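Local coordinates for protein tRNA (uracil(54)-C(5))-methyltransferase (Pyrococcus abyssi, PDB 2JJQ) that methylates carbon 5 of uridine 54 in tRNA, using S-adenosyl-L-methionine as methyl donor and releasing S-adenosyl-L-homocysteine, at residues A[315-325]-A[339-349]; A[360-368]-A[384-395]. One frame throughout, in Å; residues are numbered along the deposited sequence.

Contact 1 of 2, residues A[315-325]-A[339-349]; sequences VKGFDSNEFAI and AEFEVASDREV. With SAH (S-adenosyl-L-homocysteine), chain B.
Ala344 N reaches Asp319 O from well above the carbonyl plane (3.1 Å, 59° out of it), a bent closure to an otherwise regular parallel ladder. Upstream, Gly317 N to Glu340 O is the shortest rung at 2.8 Å, and the short strand axes run 19° apart. The rings pack on opposite faces of this two-stranded unit. On one, Phe341 CD1 comes to 3.7 Å from the bare CA of Gly317, while Ile325 CD1 descends from the helix onto Phe341 CB. On the other, Val349 CG2 sits over one face of the Phe318 ring in a CH-pi contact, offset toward the rim; Ala344 CB lies 3.6 Å from Phe318 CD1. The carboxylate of Glu342 turns from this ring to a salt bridge with Arg329.

Beyond the strand ends lies the cofactor. Asp319 CG is anti to its N (chi1 -165°), which presents both oxygens to the ribose: SAH O2' donates to OD1 at 2.7 Å and SAH O3' to OD2 at 2.6 Å. OD1 also accepts Asn321 N on its anti lone pair, an Asx turn that fixes the carboxylate's rotation. Asp346 N donates to adenine N1 of SAH (3.0 Å). An acidic residue ending the first strand of this beta-alpha-beta unit, next to strand 293-297 in the sheet, and accepting from both ribose hydroxyls is characteristic of the Rossmann-like class I SAM-binding methyltransferase fold.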
loop_
_atom_site.group_PDB
_atom_site.type_symbol
_atom_site.label_atom_id
_atom_site.label_comp_id
_atom_site.label_asym_id
_atom_site.label_seq_id
_atom_site.Cartn_x
_atom_site.Cartn_y
_atom_site.Cartn_z
ATOM N N VAL A 315 -19.062 -14.768 8.516
ATOM C CA VAL A 315 -18.199 -14.328 7.419
ATOM C C VAL A 315 -17.604 -15.511 6.672
ATOM O O VAL A 315 -17.089 -16.453 7.295
ATOM C CB VAL A 315 -16.985 -13.485 7.961
ATOM C CG1 VAL A 315 -16.043 -13.106 6.846
ATOM C CG2 VAL A 315 -17.498 -12.252 8.712
ATOM N N LYS A 316 -17.670 -15.442 5.347
ATOM C CA LYS A 316 -16.922 -16.369 4.503
ATOM C C LYS A 316 -16.067 -15.475 3.612
ATOM O O LYS A 316 -16.555 -14.479 3.110
ATOM C CB LYS A 316 -17.890 -17.151 3.652
ATOM C CG LYS A 316 -18.734 -18.177 4.483
ATOM C CD LYS A 316 -19.575 -19.016 3.533
ATOM C CE LYS A 316 -20.285 -20.176 4.275
ATOM N NZ LYS A 316 -21.453 -20.566 3.417
ATOM N N GLY A 317 -14.815 -15.828 3.393
ATOM C CA GLY A 317 -13.981 -15.032 2.507
ATOM C C GLY A 317 -13.294 -15.931 1.498
ATOM O O GLY A 317 -13.095 -17.134 1.740
ATOM N N PHE A 318 -12.945 -15.342 0.374
ATOM C CA PHE A 318 -12.248 -16.069 -0.684
ATOM C C PHE A 318 -11.158 -15.202 -1.316
ATOM O O PHE A 318 -11.297 -13.985 -1.457
ATOM C CB PHE A 318 -13.205 -16.402 -1.822
ATOM C CG PHE A 318 -14.311 -17.392 -1.443
ATOM C CD1 PHE A 318 -14.107 -18.745 -1.573
ATOM C CD2 PHE A 318 -15.554 -16.934 -1.042
ATOM C CE1 PHE A 318 -15.108 -19.654 -1.266
ATOM C CE2 PHE A 318 -16.585 -17.834 -0.699
ATOM C CZ PHE A 318 -16.364 -19.193 -0.811
ATOM N N ASP A 319 -10.109 -15.851 -1.803
ATOM C CA ASP A 319 -9.042 -15.157 -2.491
ATOM C C ASP A 319 -8.313 -16.228 -3.316
ATOM O O ASP A 319 -8.308 -17.415 -2.934
ATOM C CB ASP A 319 -8.092 -14.534 -1.464
ATOM C CG ASP A 319 -7.159 -13.480 -2.089
ATOM O OD1 ASP A 319 -6.147 -13.851 -2.746
ATOM O OD2 ASP A 319 -7.412 -12.275 -1.851
ATOM N N SER A 320 -7.710 -15.837 -4.430
ATOM C CA SER A 320 -7.038 -16.839 -5.286
ATOM C C SER A 320 -5.636 -17.148 -4.756
ATOM O O SER A 320 -4.973 -18.102 -5.195
ATOM C CB SER A 320 -6.993 -16.321 -6.743
ATOM O OG SER A 320 -6.269 -15.109 -6.846
ATOM N N ASN A 321 -5.142 -16.346 -3.821
ATOM C CA ASN A 321 -3.805 -16.588 -3.275
ATOM C C ASN A 321 -3.802 -17.554 -2.080
ATOM O O ASN A 321 -4.281 -17.202 -0.993
ATOM C CB ASN A 321 -3.140 -15.251 -2.850
ATOM C CG ASN A 321 -1.625 -15.404 -2.555
ATOM O OD1 ASN A 321 -1.242 -15.863 -1.529
ATOM N ND2 ASN A 321 -0.777 -15.012 -3.509
ATOM N N GLU A 322 -3.222 -18.746 -2.239
ATOM C CA GLU A 322 -3.193 -19.756 -1.173
ATOM C C GLU A 322 -2.522 -19.290 0.097
ATOM O O GLU A 322 -3.004 -19.594 1.177
ATOM C CB GLU A 322 -2.433 -21.037 -1.620
ATOM C CG GLU A 322 -2.986 -21.617 -2.875
ATOM C CD GLU A 322 -2.385 -22.993 -3.214
ATOM O OE1 GLU A 322 -2.125 -23.797 -2.262
ATOM O OE2 GLU A 322 -2.182 -23.254 -4.440
ATOM N N PHE A 323 -1.383 -18.605 -0.031
ATOM C CA PHE A 323 -0.661 -18.180 1.159
ATOM C C PHE A 323 -1.508 -17.152 1.891
ATOM O O PHE A 323 -1.600 -17.179 3.141
ATOM C CB PHE A 323 0.753 -17.637 0.879
ATOM C CG PHE A 323 1.519 -17.312 2.146
ATOM C CD1 PHE A 323 1.633 -18.237 3.178
ATOM C CD2 PHE A 323 2.101 -16.062 2.318
ATOM C CE1 PHE A 323 2.362 -17.920 4.371
ATOM C CE2 PHE A 323 2.805 -15.757 3.482
ATOM C CZ PHE A 323 2.925 -16.684 4.498
ATOM N N ALA A 324 -2.147 -16.264 1.155
ATOM C CA ALA A 324 -2.964 -15.221 1.828
ATOM C C ALA A 324 -4.100 -15.861 2.626
ATOM O O ALA A 324 -4.411 -15.463 3.765
ATOM C CB ALA A 324 -3.520 -14.234 0.796
ATOM N N ILE A 325 -4.722 -16.859 2.027
ATOM C CA ILE A 325 -5.792 -17.606 2.687
ATOM C C ILE A 325 -5.317 -18.339 3.947
ATOM O O ILE A 325 -6.012 -18.357 4.980
ATOM C CB ILE A 325 -6.549 -18.509 1.658
ATOM C CG1 ILE A 325 -7.359 -17.622 0.663
ATOM C CG2 ILE A 325 -7.423 -19.542 2.360
ATOM C CD1 ILE A 325 -8.527 -16.749 1.328
ATOM N N ALA A 339 -14.943 -17.814 11.370
ATOM C CA ALA A 339 -15.121 -17.321 9.991
ATOM C C ALA A 339 -14.417 -18.377 9.144
ATOM O O ALA A 339 -13.526 -19.093 9.655
ATOM C CB ALA A 339 -14.462 -15.967 9.796
ATOM N N GLU A 340 -14.800 -18.494 7.875
ATOM C CA GLU A 340 -14.195 -19.499 7.011
ATOM C C GLU A 340 -13.600 -18.772 5.787
ATOM O O GLU A 340 -14.242 -17.851 5.248
ATOM C CB GLU A 340 -15.273 -20.518 6.615
ATOM C CG GLU A 340 -15.120 -21.272 5.344
ATOM C CD GLU A 340 -16.308 -22.274 5.107
ATOM O OE1 GLU A 340 -16.954 -22.708 6.121
ATOM O OE2 GLU A 340 -16.600 -22.610 3.909
ATOM N N PHE A 341 -12.375 -19.151 5.417
ATOM C CA PHE A 341 -11.674 -18.651 4.223
ATOM C C PHE A 341 -11.286 -19.799 3.298
ATOM O O PHE A 341 -10.850 -20.855 3.757
ATOM C CB PHE A 341 -10.447 -17.806 4.591
ATOM C CG PHE A 341 -10.807 -16.532 5.318
ATOM C CD1 PHE A 341 -10.976 -15.323 4.611
ATOM C CD2 PHE A 341 -11.016 -16.565 6.682
ATOM C CE1 PHE A 341 -11.327 -14.139 5.292
ATOM C CE2 PHE A 341 -11.369 -15.353 7.413
ATOM C CZ PHE A 341 -11.526 -14.170 6.694
ATOM N N GLU A 342 -11.444 -19.585 2.010
ATOM C CA GLU A 342 -11.194 -20.614 1.010
ATOM C C GLU A 342 -10.555 -19.988 -0.248
ATOM O O GLU A 342 -10.758 -18.808 -0.570
ATOM C CB GLU A 342 -12.525 -21.298 0.631
ATOM C CG GLU A 342 -13.292 -21.887 1.851
ATOM C CD GLU A 342 -12.632 -23.148 2.450
ATOM O OE1 GLU A 342 -11.556 -23.582 1.949
ATOM O OE2 GLU A 342 -13.173 -23.712 3.439
ATOM N N VAL A 343 -9.748 -20.785 -0.949
ATOM C CA VAL A 343 -9.106 -20.296 -2.155
ATOM C C VAL A 343 -10.074 -20.485 -3.305
ATOM O O VAL A 343 -10.583 -21.607 -3.533
ATOM C CB VAL A 343 -7.821 -21.090 -2.422
ATOM C CG1 VAL A 343 -7.240 -20.711 -3.830
ATOM C CG2 VAL A 343 -6.835 -20.870 -1.297
ATOM N N ALA A 344 -10.384 -19.410 -3.989
ATOM C CA ALA A 344 -11.240 -19.464 -5.185
ATOM C C ALA A 344 -10.930 -18.250 -6.041
ATOM O O ALA A 344 -10.469 -17.214 -5.545
ATOM C CB ALA A 344 -12.670 -19.484 -4.811
ATOM N N SER A 345 -11.183 -18.389 -7.337
ATOM C CA SER A 345 -11.053 -17.315 -8.285
ATOM C C SER A 345 -12.370 -16.549 -8.409
ATOM O O SER A 345 -13.454 -17.154 -8.322
ATOM C CB SER A 345 -10.749 -17.933 -9.665
ATOM O OG SER A 345 -10.799 -16.958 -10.682
ATOM N N ASP A 346 -12.289 -15.234 -8.637
ATOM C CA ASP A 346 -13.465 -14.463 -8.942
ATOM C C ASP A 346 -14.234 -15.019 -10.177
ATOM O O ASP A 346 -15.394 -14.788 -10.322
ATOM C CB ASP A 346 -13.142 -12.944 -9.067
ATOM C CG ASP A 346 -12.142 -12.600 -10.191
ATOM O OD1 ASP A 346 -11.613 -13.495 -10.896
ATOM O OD2 ASP A 346 -11.888 -11.383 -10.383
ATOM N N ARG A 347 -13.561 -15.758 -11.050
ATOM C CA ARG A 347 -14.237 -16.325 -12.230
ATOM C C ARG A 347 -15.300 -17.355 -11.797
ATOM O O ARG A 347 -16.264 -17.607 -12.533
ATOM C CB ARG A 347 -13.217 -16.975 -13.166
ATOM C CG ARG A 347 -12.003 -16.105 -13.515
ATOM C CD ARG A 347 -10.915 -16.916 -14.280
ATOM N NE ARG A 347 -11.557 -18.000 -15.017
ATOM C CZ ARG A 347 -11.245 -18.356 -16.259
ATOM N NH1 ARG A 347 -10.276 -17.716 -16.918
ATOM N NH2 ARG A 347 -11.901 -19.360 -16.845
ATOM N N GLU A 348 -15.140 -17.933 -10.611
ATOM C CA GLU A 348 -15.967 -19.067 -10.172
ATOM C C GLU A 348 -16.769 -18.888 -8.885
ATOM O O GLU A 348 -17.723 -19.655 -8.641
ATOM C CB GLU A 348 -15.094 -20.321 -10.003
ATOM C CG GLU A 348 -14.185 -20.297 -8.756
ATOM C CD GLU A 348 -12.920 -21.194 -8.910
ATOM O OE1 GLU A 348 -13.021 -22.198 -9.679
ATOM O OE2 GLU A 348 -11.848 -20.896 -8.280
ATOM N N VAL A 349 -16.394 -17.924 -8.038
ATOM C CA VAL A 349 -17.022 -17.790 -6.710
ATOM C C VAL A 349 -18.514 -17.559 -6.806
ATOM O O VAL A 349 -18.982 -16.756 -7.607
ATOM C CB VAL A 349 -16.387 -16.636 -5.872
ATOM C CG1 VAL A 349 -16.637 -15.301 -6.546
ATOM C CG2 VAL A 349 -16.956 -16.595 -4.431
HETATM N N SAH B . -8.997 -7.124 1.121
HETATM C CA SAH B . -7.544 -7.494 1.065
HETATM C CB SAH B . -6.851 -6.827 -0.122
HETATM C CG SAH B . -7.362 -7.317 -1.458
HETATM S SD SAH B . -6.060 -7.012 -2.664
HETATM C C SAH B . -6.885 -6.985 2.325
HETATM O O SAH B . -5.729 -7.290 2.659
HETATM O OXT SAH B . -7.511 -6.211 3.035
HETATM C "C5'" SAH B . -6.801 -7.869 -4.030
HETATM C "C4'" SAH B . -6.798 -9.386 -3.770
HETATM O "O4'" SAH B . -7.239 -10.131 -4.936
HETATM C "C3'" SAH B . -5.426 -9.966 -3.424
HETATM O "O3'" SAH B . -5.487 -10.529 -2.098
HETATM C "C2'" SAH B . -5.168 -11.026 -4.525
HETATM O "O2'" SAH B . -4.513 -12.222 -4.092
HETATM C "C1'" SAH B . -6.549 -11.394 -4.982
HETATM N N9 SAH B . -6.751 -11.732 -6.386
HETATM C C8 SAH B . -6.124 -11.215 -7.471
HETATM N N7 SAH B . -6.705 -11.716 -8.594
HETATM C C5 SAH B . -7.718 -12.517 -8.227
HETATM C C6 SAH B . -8.738 -13.344 -8.904
HETATM N N6 SAH B . -8.728 -13.375 -10.260
HETATM N N1 SAH B . -9.621 -14.034 -8.110
HETATM C C2 SAH B . -9.593 -13.981 -6.760
HETATM N N3 SAH B . -8.678 -13.258 -6.098
HETATM C C4 SAH B . -7.759 -12.523 -6.768
#

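Contact 2 of 2, residues A[360-368]-A[384-395]. With SAH (S-adenosyl-L-homocysteine), chain B.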
loop_
_atom_site.group_PDB
_atom_site.type_symbol
_atom_site.label_atom_id
_atom_site.label_comp_id
_atom_site.label_asym_id
_atom_site.label_seq_id
_atom_site.Cartn_x
_atom_site.Cartn_y
_atom_site.Cartn_z
ATOM N N ASP A 360 -12.827 -6.271 -2.935
ATOM C CA ASP A 360 -11.632 -5.422 -2.892
ATOM C C ASP A 360 -10.734 -5.939 -3.999
ATOM O O ASP A 360 -9.739 -6.556 -3.723
ATOM C CB ASP A 360 -10.921 -5.585 -1.518
ATOM C CG ASP A 360 -9.857 -4.517 -1.271
ATOM O OD1 ASP A 360 -9.615 -3.717 -2.197
ATOM O OD2 ASP A 360 -9.251 -4.534 -0.152
ATOM N N PRO A 361 -11.128 -5.740 -5.255
ATOM C CA PRO A 361 -10.467 -6.431 -6.352
ATOM C C PRO A 361 -9.057 -5.968 -6.627
ATOM O O PRO A 361 -8.651 -4.926 -6.108
ATOM C CB PRO A 361 -11.351 -6.084 -7.570
ATOM C CG PRO A 361 -12.027 -4.790 -7.237
ATOM C CD PRO A 361 -12.262 -4.914 -5.710
ATOM N N PRO A 362 -8.298 -6.773 -7.406
ATOM C CA PRO A 362 -6.980 -6.374 -7.889
ATOM C C PRO A 362 -7.148 -5.245 -8.919
ATOM O O PRO A 362 -8.265 -4.792 -9.178
ATOM C CB PRO A 362 -6.463 -7.639 -8.576
ATOM C CG PRO A 362 -7.636 -8.331 -9.035
ATOM C CD PRO A 362 -8.690 -8.104 -7.923
ATOM N N ARG A 363 -6.036 -4.808 -9.497
ATOM C CA ARG A 363 -6.051 -3.740 -10.500
ATOM C C ARG A 363 -7.012 -3.971 -11.700
ATOM O O ARG A 363 -7.555 -3.028 -12.245
ATOM C CB ARG A 363 -4.611 -3.500 -11.008
ATOM C CG ARG A 363 -3.783 -2.615 -10.055
ATOM C CD ARG A 363 -2.336 -2.456 -10.550
ATOM N NE ARG A 363 -1.734 -1.191 -10.132
ATOM C CZ ARG A 363 -0.787 -1.075 -9.190
ATOM N NH1 ARG A 363 -0.337 -2.149 -8.543
ATOM N NH2 ARG A 363 -0.285 0.119 -8.892
ATOM N N ALA A 364 -7.181 -5.215 -12.104
ATOM C CA ALA A 364 -8.060 -5.573 -13.228
ATOM C C ALA A 364 -9.536 -5.278 -12.944
ATOM O O ALA A 364 -10.369 -5.258 -13.878
ATOM C CB ALA A 364 -7.896 -7.051 -13.578
ATOM N N GLY A 365 -9.872 -5.091 -11.668
ATOM C CA GLY A 365 -11.258 -4.870 -11.293
ATOM C C GLY A 365 -12.004 -6.182 -11.184
ATOM O O GLY A 365 -11.402 -7.245 -11.195
ATOM N N LEU A 366 -13.325 -6.124 -11.100
ATOM C CA LEU A 366 -14.136 -7.316 -10.916
ATOM C C LEU A 366 -14.215 -8.139 -12.208
ATOM O O LEU A 366 -14.528 -7.591 -13.255
ATOM C CB LEU A 366 -15.570 -6.904 -10.566
ATOM C CG LEU A 366 -15.735 -6.047 -9.289
ATOM C CD1 LEU A 366 -17.207 -5.763 -9.150
ATOM C CD2 LEU A 366 -15.234 -6.843 -8.085
ATOM N N HIS A 367 -13.949 -9.436 -12.149
ATOM C CA HIS A 367 -14.171 -10.275 -13.340
ATOM C C HIS A 367 -15.610 -10.107 -13.845
ATOM O O HIS A 367 -16.555 -10.132 -13.055
ATOM C CB HIS A 367 -13.992 -11.740 -13.012
ATOM C CG HIS A 367 -13.839 -12.600 -14.230
ATOM N ND1 HIS A 367 -14.888 -12.889 -15.073
ATOM C CD2 HIS A 367 -12.754 -13.216 -14.755
ATOM C CE1 HIS A 367 -14.463 -13.662 -16.057
ATOM N NE2 HIS A 367 -13.165 -13.856 -15.902
ATOM N N PRO A 368 -15.794 -9.956 -15.179
ATOM C CA PRO A 368 -17.158 -9.891 -15.758
ATOM C C PRO A 368 -18.132 -10.969 -15.287
ATOM O O PRO A 368 -19.327 -10.675 -15.081
ATOM C CB PRO A 368 -16.877 -10.004 -17.272
ATOM C CG PRO A 368 -15.550 -9.224 -17.413
ATOM C CD PRO A 368 -14.751 -9.723 -16.202
ATOM N N TYR A 384 -17.720 -1.928 -2.038
ATOM C CA TYR A 384 -16.655 -2.018 -3.009
ATOM C C TYR A 384 -15.523 -1.125 -2.481
ATOM O O TYR A 384 -15.731 0.068 -2.257
ATOM C CB TYR A 384 -17.174 -1.539 -4.367
ATOM C CG TYR A 384 -16.270 -1.787 -5.591
ATOM C CD1 TYR A 384 -16.829 -2.148 -6.834
ATOM C CD2 TYR A 384 -14.885 -1.698 -5.501
ATOM C CE1 TYR A 384 -16.030 -2.348 -7.997
ATOM C CE2 TYR A 384 -14.072 -1.874 -6.665
ATOM C CZ TYR A 384 -14.665 -2.232 -7.892
ATOM O OH TYR A 384 -13.847 -2.415 -8.998
ATOM N N VAL A 385 -14.360 -1.719 -2.218
ATOM C CA VAL A 385 -13.179 -0.989 -1.771
ATOM C C VAL A 385 -12.179 -0.982 -2.913
ATOM O O VAL A 385 -11.951 -2.018 -3.537
ATOM C CB VAL A 385 -12.573 -1.737 -0.551
ATOM C CG1 VAL A 385 -11.282 -1.110 -0.081
ATOM C CG2 VAL A 385 -13.614 -1.789 0.572
ATOM N N SER A 386 -11.600 0.183 -3.205
ATOM C CA SER A 386 -10.764 0.323 -4.406
ATOM C C SER A 386 -9.776 1.453 -4.228
ATOM O O SER A 386 -10.169 2.533 -3.782
ATOM C CB SER A 386 -11.639 0.679 -5.622
ATOM O OG SER A 386 -10.883 0.825 -6.825
ATOM N N CYS A 387 -8.521 1.253 -4.603
ATOM C CA CYS A 387 -7.629 2.438 -4.740
ATOM C C CYS A 387 -7.454 2.813 -6.242
ATOM O O CYS A 387 -6.573 3.582 -6.593
ATOM C CB CYS A 387 -6.254 2.216 -4.059
ATOM S SG CYS A 387 -5.305 1.011 -4.896
ATOM N N ASN A 388 -8.342 2.303 -7.101
ATOM C CA ASN A 388 -8.321 2.649 -8.530
ATOM C C ASN A 388 -9.678 3.251 -8.908
ATOM O O ASN A 388 -10.553 2.541 -9.388
ATOM C CB ASN A 388 -8.057 1.371 -9.346
ATOM C CG ASN A 388 -6.712 0.676 -8.963
ATOM O OD1 ASN A 388 -5.639 1.239 -9.174
ATOM N ND2 ASN A 388 -6.788 -0.559 -8.406
ATOM N N PRO A 389 -9.852 4.559 -8.690
ATOM C CA PRO A 389 -11.146 5.202 -8.941
ATOM C C PRO A 389 -11.734 4.941 -10.349
ATOM O O PRO A 389 -12.947 4.781 -10.490
ATOM C CB PRO A 389 -10.811 6.684 -8.774
ATOM C CG PRO A 389 -9.748 6.680 -7.661
ATOM C CD PRO A 389 -8.900 5.480 -8.026
ATOM N N GLU A 390 -10.892 4.966 -11.383
ATOM C CA GLU A 390 -11.398 4.770 -12.715
ATOM C C GLU A 390 -11.944 3.366 -12.935
ATOM O O GLU A 390 -12.942 3.210 -13.639
ATOM C CB GLU A 390 -10.317 5.142 -13.755
ATOM C CG GLU A 390 -10.049 6.639 -13.750
ATOM C CD GLU A 390 -9.131 7.112 -14.875
ATOM O OE1 GLU A 390 -8.324 6.301 -15.407
ATOM O OE2 GLU A 390 -9.214 8.326 -15.192
ATOM N N THR A 391 -11.279 2.356 -12.369
ATOM C CA THR A 391 -11.781 0.970 -12.466
ATOM C C THR A 391 -13.057 0.797 -11.652
ATOM O O THR A 391 -14.000 0.153 -12.116
ATOM C CB THR A 391 -10.729 -0.085 -12.056
ATOM O OG1 THR A 391 -10.579 -0.060 -10.636
ATOM C CG2 THR A 391 -9.439 0.312 -12.592
ATOM N N PHE A 392 -13.098 1.384 -10.452
ATOM C CA PHE A 392 -14.332 1.391 -9.672
ATOM C C PHE A 392 -15.486 1.981 -10.508
ATOM O O PHE A 392 -16.586 1.426 -10.578
ATOM C CB PHE A 392 -14.170 2.240 -8.423
ATOM C CG PHE A 392 -15.468 2.524 -7.751
ATOM C CD1 PHE A 392 -16.153 1.484 -7.088
ATOM C CD2 PHE A 392 -16.033 3.800 -7.785
ATOM C CE1 PHE A 392 -17.389 1.759 -6.454
ATOM C CE2 PHE A 392 -17.227 4.057 -7.193
ATOM C CZ PHE A 392 -17.916 3.051 -6.510
ATOM N N ALA A 393 -15.233 3.132 -11.119
ATOM C CA ALA A 393 -16.282 3.842 -11.875
ATOM C C ALA A 393 -16.811 2.979 -13.011
ATOM O O ALA A 393 -18.020 2.965 -13.274
ATOM C CB ALA A 393 -15.745 5.186 -12.421
ATOM N N ARG A 394 -15.883 2.302 -13.691
ATOM C CA ARG A 394 -16.177 1.358 -14.774
ATOM C C ARG A 394 -17.061 0.227 -14.299
ATOM O O ARG A 394 -18.100 -0.071 -14.906
ATOM C CB ARG A 394 -14.882 0.776 -15.318
ATOM C CG ARG A 394 -15.105 -0.178 -16.563
ATOM C CD ARG A 394 -13.953 -1.145 -16.754
ATOM N NE ARG A 394 -13.799 -2.097 -15.637
ATOM C CZ ARG A 394 -12.747 -2.916 -15.490
ATOM N NH1 ARG A 394 -11.747 -2.883 -16.387
ATOM N NH2 ARG A 394 -12.681 -3.758 -14.445
ATOM N N ASP A 395 -16.643 -0.432 -13.210
ATOM C CA ASP A 395 -17.364 -1.596 -12.717
ATOM C C ASP A 395 -18.745 -1.190 -12.189
ATOM O O ASP A 395 -19.691 -1.939 -12.342
ATOM C CB ASP A 395 -16.569 -2.289 -11.579
ATOM C CG ASP A 395 -15.347 -3.050 -12.060
ATOM O OD1 ASP A 395 -15.186 -3.261 -13.291
ATOM O OD2 ASP A 395 -14.491 -3.428 -11.190
HETATM N N SAH B . -8.997 -7.124 1.121
HETATM C CA SAH B . -7.544 -7.494 1.065
HETATM C CB SAH B . -6.851 -6.827 -0.122
HETATM C CG SAH B . -7.362 -7.317 -1.458
HETATM S SD SAH B . -6.060 -7.012 -2.664
HETATM C C SAH B . -6.885 -6.985 2.325
HETATM O O SAH B . -5.729 -7.290 2.659
HETATM O OXT SAH B . -7.511 -6.211 3.035
HETATM C "C5'" SAH B . -6.801 -7.869 -4.030
HETATM C "C4'" SAH B . -6.798 -9.386 -3.770
HETATM O "O4'" SAH B . -7.239 -10.131 -4.936
HETATM C "C3'" SAH B . -5.426 -9.966 -3.424
HETATM O "O3'" SAH B . -5.487 -10.529 -2.098
HETATM C "C2'" SAH B . -5.168 -11.026 -4.525
HETATM O "O2'" SAH B . -4.513 -12.222 -4.092
HETATM C "C1'" SAH B . -6.549 -11.394 -4.982
HETATM N N9 SAH B . -6.751 -11.732 -6.386
HETATM C C8 SAH B . -6.124 -11.215 -7.471
HETATM N N7 SAH B . -6.705 -11.716 -8.594
HETATM C C5 SAH B . -7.718 -12.517 -8.227
HETATM C C6 SAH B . -8.738 -13.344 -8.904
HETATM N N6 SAH B . -8.728 -13.375 -10.260
HETATM N N1 SAH B . -9.621 -14.034 -8.110
HETATM C C2 SAH B . -9.593 -13.981 -6.760
HETATM N N3 SAH B . -8.678 -13.258 -6.098
HETATM C C4 SAH B . -7.759 -12.523 -6.768
HETATM O O HOH W 1 -9.929 -2.670 -5.316
HETATM O O HOH W 2 -9.204 -2.380 -8.238
HETATM O O HOH W 3 -9.803 -4.809 -16.509
HETATM O O HOH W 4 -15.406 -5.522 -15.050
#
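The backbones of Asp360 and Val385 start 4.8 Å apart (CA to CA) and have parted to 7.1 Å between the CA atoms of Arg363 and Asn388, as the 360-368 loop folds into a type I turn from Pro362 to Gly365. Two polar side chains of helix 389-395 hold this turn. Leu366 N points almost straight at Asp395 OD2 (2.9 Å, 174°), meeting it from above the carboxylate plane. Arg394 NH2 donates to Ala364 O at 2.8 Å, with the oxygen close to the guanidinium plane, and water 3 joins the same carbonyl to Arg394 NH1. NE and NH2 of Arg394 both grip Asp395 OD1 side-on in a salt bridge, so the two anchors orient each other. Asp395 OD2 also lies at the edge of the Tyr384 ring, in its plane, as the acceptor of the hydroxyl, though at a separation too short to be taken at face value.

Apolar groups surround that ring. Pro361 CG lies 3.6 Å from CE2 of Tyr384, the two side chains crossing at about a right angle; Leu366 CD1 meets CE1 of Tyr384 at 3.8 Å, and Phe392 CD1 stands over the ring centre.

Nearer the cofactor, Asp360 divides its oxygens: OD2 accepts the amino nitrogen N of SAH at 2.9 Å, while OD1 lies near Val385 O, two acceptors that cannot bond each other, and packs on Val385 CG1. Pro362 CG touches the adenine at SAH N7 (3.5 Å). Asn388 ND2 donates to water 2, which also contacts Pro362 O. The pairing of an Asp-Pro-Pro-Arg loop with a Ser-Cys-Asn-Pro strand end, whose Cys387 is the predicted nucleophile, is characteristic of the catalytic site of RNA m5U methyltransferases.

Contacts 1 and 2 follow each other along the chain, their centres about 18 Å apart, and both reach one mixed sheet in which strand 293-297 separates strand 314-319 from strand 356-359. S-adenosyl-L-homocysteine spans them: contact 1 holds the ribose hydroxyls and adenine edge, contact 2 the amino group and a flank of the adenine. The side chains of Asp319 and Asp360 are about 8 Å apart. The contacts also meet directly: Arg347 CG packs against His367 CD2, and Asp346 OD2 lies 3.3 Å from His367 N. SD of the cofactor product lies 8.4 Å from Cys387 SG, consistent with a target uracil entering between cofactor and the predicted nucleophile.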